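Local coordinates for protein peptidoglycan-N-acetylglucosamine deacetylase BC_1974 (PDB 5N1P) that catalyses the zinc-dependent removal of acetyl groups from N-acetylglucosamine residues of peptidoglycan, releasing acetate, at residues L6-G11 / I160-I165. Numbering follows the deposited sequence.
Sequences LTFDDG and ILMHDI. With ZN (zinc ion), chain F; 8GK (~{N}-oxidanylnaphthalene-1-carboxamide), chain E.
The carbonyl oxygen of I160 is gripped twice by T7. T7 N donates to I160 O at 2.9 Å, and T7 OG1 donates to the same oxygen at 2.7 Å from above the carbonyl plane. With chi1 at 71°, OG1 sits between the backbone N and the carbonyl carbon, which lets it donate to I160 O and also hydrogen-bond with R97. T7 and I160 lie on neighbouring parallel strands, 2-9 and 157-163, in the core sheet of the NodB (CE4) deacetylase fold. The ladder continues with M162 N to T7 O and D9 N to M162 O.

The L6, F8, I160 and M162 side chains share one face of the sheet, packed against helix 167-182. F8 and M162 lie side by side, and M162 SD makes an oblique Met-aromatic contact, 5.1 Å from the centroid of the F8 ring. L6 CD2 touches both I160 CD1 and M162 SD.

The other face carries D9 and H163, the inferred proton acceptor and donor. D9 OD1 is salt-bridged to R97, and H163 ND1 is hydrogen-bonded to D130 OD1. Hydroxamate O14 of the inhibitor lies 2.8 Å from D9 OD2 and also 2.8 Å from H163 NE2, at the edge of the imidazole ring. D10 OD1 binds the zinc at 2.2 Å, with H59 and H63 completing the protein ligands. Inhibitor atoms O12 and O14 and a water fill the remaining sites.

I165 CD1 packs on D10 CB. One water links the two segments: it accepts from G11 N at 2.8 Å and lies within hydrogen-bonding reach of F8 O and D164 OD1.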
ATOM      1  N   LEU A   6      -0.740  -3.898  -6.836  1.00 21.62           N
ATOM      2  CA  LEU A   6       0.199  -2.815  -6.622  1.00 21.94           C
ATOM      3  C   LEU A   6      -0.232  -2.073  -5.378  1.00 21.07           C
ATOM      4  O   LEU A   6      -1.398  -1.692  -5.263  1.00 21.54           O
ATOM      5  CB  LEU A   6       0.229  -1.856  -7.804  1.00 24.92           C
ATOM      6  CG  LEU A   6       0.999  -2.242  -9.055  1.00 28.57           C
ATOM      7  CD1 LEU A   6       0.794  -1.197 -10.131  1.00 30.00           C
ATOM      8  CD2 LEU A   6       2.481  -2.394  -8.719  1.00 36.97           C
ATOM      9  N   THR A   7       0.687  -1.864  -4.449  1.00 20.11           N
ATOM     10  CA  THR A   7       0.354  -1.095  -3.245  1.00 20.29           C
ATOM     11  C   THR A   7       1.352   0.039  -3.050  1.00 22.99           C
ATOM     12  O   THR A   7       2.559  -0.120  -3.278  1.00 22.60           O
ATOM     13  CB  THR A   7       0.303  -1.974  -1.957  1.00 19.47           C
ATOM     14  OG1 THR A   7       1.627  -2.402  -1.576  1.00 21.07           O
ATOM     15  CG2 THR A   7      -0.602  -3.199  -2.168  1.00 19.51           C
ATOM     16  N   PHE A   8       0.838   1.195  -2.644  1.00 18.25           N
ATOM     17  CA  PHE A   8       1.654   2.396  -2.538  1.00 17.85           C
ATOM     18  C   PHE A   8       1.518   2.972  -1.148  1.00 18.72           C
ATOM     19  O   PHE A   8       0.425   3.344  -0.743  1.00 17.95           O
ATOM     20  CB  PHE A   8       1.233   3.440  -3.573  1.00 17.73           C
ATOM     21  CG  PHE A   8       1.374   2.971  -4.983  1.00 19.20           C
ATOM     22  CD1 PHE A   8       2.599   3.046  -5.617  1.00 20.32           C
ATOM     23  CD2 PHE A   8       0.291   2.414  -5.657  1.00 19.82           C
ATOM     24  CE1 PHE A   8       2.754   2.592  -6.932  1.00 21.57           C
ATOM     25  CE2 PHE A   8       0.434   1.960  -6.972  1.00 23.82           C
ATOM     26  CZ  PHE A   8       1.673   2.042  -7.602  1.00 21.96           C
ATOM     27  N   ASP A   9       2.639   3.056  -0.445  1.00 20.37           N
ATOM     28  CA  ASP A   9       2.698   3.525   0.941  1.00 18.13           C
ATOM     29  C   ASP A   9       3.193   4.965   1.081  1.00 23.04           C
ATOM     30  O   ASP A   9       3.960   5.454   0.245  1.00 23.99           O
ATOM     31  CB  ASP A   9       3.658   2.657   1.767  1.00 20.88           C
ATOM     32  CG  ASP A   9       3.121   1.271   2.073  1.00 23.99           C
ATOM     33  OD1 ASP A   9       2.013   0.933   1.632  1.00 23.98           O
ATOM     34  OD2 ASP A   9       3.850   0.505   2.768  1.00 25.63           O
ATOM     35  N   ASP A  10       2.764   5.599   2.174  1.00 20.28           N
ATOM     36  CA  ASP A  10       3.353   6.811   2.772  1.00 20.61           C
ATOM     37  C   ASP A  10       2.749   8.104   2.226  1.00 21.46           C
ATOM     38  O   ASP A  10       3.129   9.190   2.668  1.00 25.07           O
ATOM     39  CB  ASP A  10       4.887   6.890   2.621  1.00 21.12           C
ATOM     40  CG  ASP A  10       5.640   5.738   3.300  1.00 28.77           C
ATOM     41  OD1 ASP A  10       5.064   4.987   4.109  1.00 25.28           O
ATOM     42  OD2 ASP A  10       6.856   5.599   3.035  1.00 31.24           O
ATOM     43  N   GLY A  11       1.802   8.002   1.299  1.00 19.73           N
ATOM     44  CA  GLY A  11       1.204   9.188   0.708  1.00 18.06           C
ATOM     45  C   GLY A  11      -0.056   9.695   1.406  1.00 18.44           C
ATOM     46  O   GLY A  11      -0.345   9.321   2.555  1.00 20.69           O
ATOM     47  N   ILE A 160       2.610  -6.083  -4.189  1.00 23.65           N
ATOM     48  CA  ILE A 160       3.855  -5.387  -4.476  1.00 24.39           C
ATOM     49  C   ILE A 160       3.996  -4.102  -3.659  1.00 25.09           C
ATOM     50  O   ILE A 160       3.131  -3.226  -3.723  1.00 23.51           O
ATOM     51  CB  ILE A 160       3.948  -5.048  -5.967  1.00 24.26           C
ATOM     52  CG1 ILE A 160       3.850  -6.335  -6.794  1.00 27.03           C
ATOM     53  CG2 ILE A 160       5.233  -4.290  -6.252  1.00 27.74           C
ATOM     54  CD1 ILE A 160       3.407  -6.098  -8.216  1.00 36.39           C
ATOM     55  N   LEU A 161       5.090  -3.989  -2.912  1.00 23.10           N
ATOM     56  CA  LEU A 161       5.360  -2.821  -2.078  1.00 22.78           C
ATOM     57  C   LEU A 161       6.102  -1.736  -2.842  1.00 22.62           C
ATOM     58  O   LEU A 161       7.240  -1.938  -3.290  1.00 24.33           O
ATOM     59  CB  LEU A 161       6.180  -3.206  -0.836  1.00 25.54           C
ATOM     60  CG  LEU A 161       6.665  -2.022   0.007  1.00 22.26           C
ATOM     61  CD1 LEU A 161       5.497  -1.269   0.665  1.00 26.91           C
ATOM     62  CD2 LEU A 161       7.689  -2.466   1.054  1.00 25.31           C
ATOM     63  N   MET A 162       5.439  -0.590  -2.983  1.00 21.49           N
ATOM     64  CA  MET A 162       6.047   0.603  -3.548  1.00 22.50           C
ATOM     65  C   MET A 162       5.642   1.819  -2.714  1.00 19.69           C
ATOM     66  O   MET A 162       4.818   1.720  -1.803  1.00 20.48           O
ATOM     67  CB  MET A 162       5.632   0.795  -5.008  1.00 25.01           C
ATOM     68  CG  MET A 162       6.049  -0.363  -5.868  1.00 31.45           C
ATOM     69  SD  MET A 162       5.628  -0.159  -7.590  1.00 31.65           S
ATOM     70  CE  MET A 162       6.827   1.084  -8.056  1.00 37.63           C
ATOM     71  N   HIS A 163       6.235   2.963  -3.032  1.00 23.24           N
ATOM     72  CA  HIS A 163       5.982   4.191  -2.288  1.00 25.74           C
ATOM     73  C   HIS A 163       5.755   5.319  -3.268  1.00 28.36           C
ATOM     74  O   HIS A 163       6.675   5.681  -4.008  1.00 31.61           O
ATOM     75  CB  HIS A 163       7.162   4.512  -1.347  1.00 26.42           C
ATOM     76  CG  HIS A 163       7.457   3.427  -0.356  1.00 30.65           C
ATOM     77  ND1 HIS A 163       8.210   2.315  -0.667  1.00 29.80           N
ATOM     78  CD2 HIS A 163       7.087   3.279   0.939  1.00 29.65           C
ATOM     79  CE1 HIS A 163       8.298   1.533   0.395  1.00 36.81           C
ATOM     80  NE2 HIS A 163       7.621   2.093   1.381  1.00 36.62           N
ATOM     81  N   ASP A 164       4.546   5.883  -3.301  1.00 25.67           N
ATOM     82  CA  ASP A 164       4.254   6.894  -4.323  1.00 25.87           C
ATOM     83  C   ASP A 164       4.808   8.273  -3.958  1.00 27.21           C
ATOM     84  O   ASP A 164       4.658   9.212  -4.735  1.00 32.40           O
ATOM     85  CB  ASP A 164       2.747   6.978  -4.633  1.00 25.48           C
ATOM     86  CG  ASP A 164       1.890   7.283  -3.408  1.00 24.65           C
ATOM     87  OD1 ASP A 164       2.166   6.716  -2.335  1.00 25.75           O
ATOM     88  OD2 ASP A 164       0.921   8.073  -3.535  1.00 25.52           O
ATOM     89  N   ILE A 165       5.497   8.377  -2.825  1.00 25.77           N
ATOM     90  CA  ILE A 165       6.096   9.650  -2.423  1.00 26.45           C
ATOM     91  C   ILE A 165       7.483   9.834  -3.029  1.00 31.74           C
ATOM     92  O   ILE A 165       8.115  10.868  -2.834  1.00 30.66           O
ATOM     93  CB  ILE A 165       6.188   9.772  -0.896  1.00 31.05           C
ATOM     94  CG1 ILE A 165       6.961   8.594  -0.309  1.00 32.96           C
ATOM     95  CG2 ILE A 165       4.792   9.857  -0.327  1.00 31.74           C
ATOM     96  CD1 ILE A 165       7.492   8.846   1.093  1.00 39.56           C
TER
HETATM   97 ZN    ZN F 302       5.853   3.384   5.313  1.00 30.70          ZN
HETATM   98  C1  8GK E 301       7.135   0.648   5.191  1.00 51.25           C
HETATM   99  C2  8GK E 301       8.365  -0.165   5.428  1.00 53.63           C
HETATM  100  C3  8GK E 301       9.528   0.496   5.795  1.00 58.49           C
HETATM  101  C4  8GK E 301      10.685  -0.234   6.043  1.00 62.12           C
HETATM  102  C5  8GK E 301      10.678  -1.625   5.935  1.00 59.54           C
HETATM  103  C6  8GK E 301       9.509  -2.285   5.570  1.00 56.64           C
HETATM  104  C7  8GK E 301       8.351  -1.551   5.322  1.00 59.09           C
HETATM  105  C8  8GK E 301      11.844   0.441   6.402  1.00 58.21           C
HETATM  106  C9  8GK E 301      11.858   1.829   6.510  1.00 50.07           C
HETATM  107  C10 8GK E 301      10.700   2.557   6.259  1.00 54.41           C
HETATM  108  C11 8GK E 301       9.538   1.884   5.905  1.00 51.04           C
HETATM  109  O12 8GK E 301       6.647   1.194   6.160  1.00 34.22           O
HETATM  110  N13 8GK E 301       6.616   0.800   3.974  1.00 56.50           N
HETATM  111  O14 8GK E 301       6.001   2.020   3.695  1.00 49.48           O
HETATM  112  O   HOH W   1       0.365   6.193  -0.348  1.00 18.67           O
HETATM  113  O   HOH W   2       7.930   3.902   4.487  1.00 30.31           O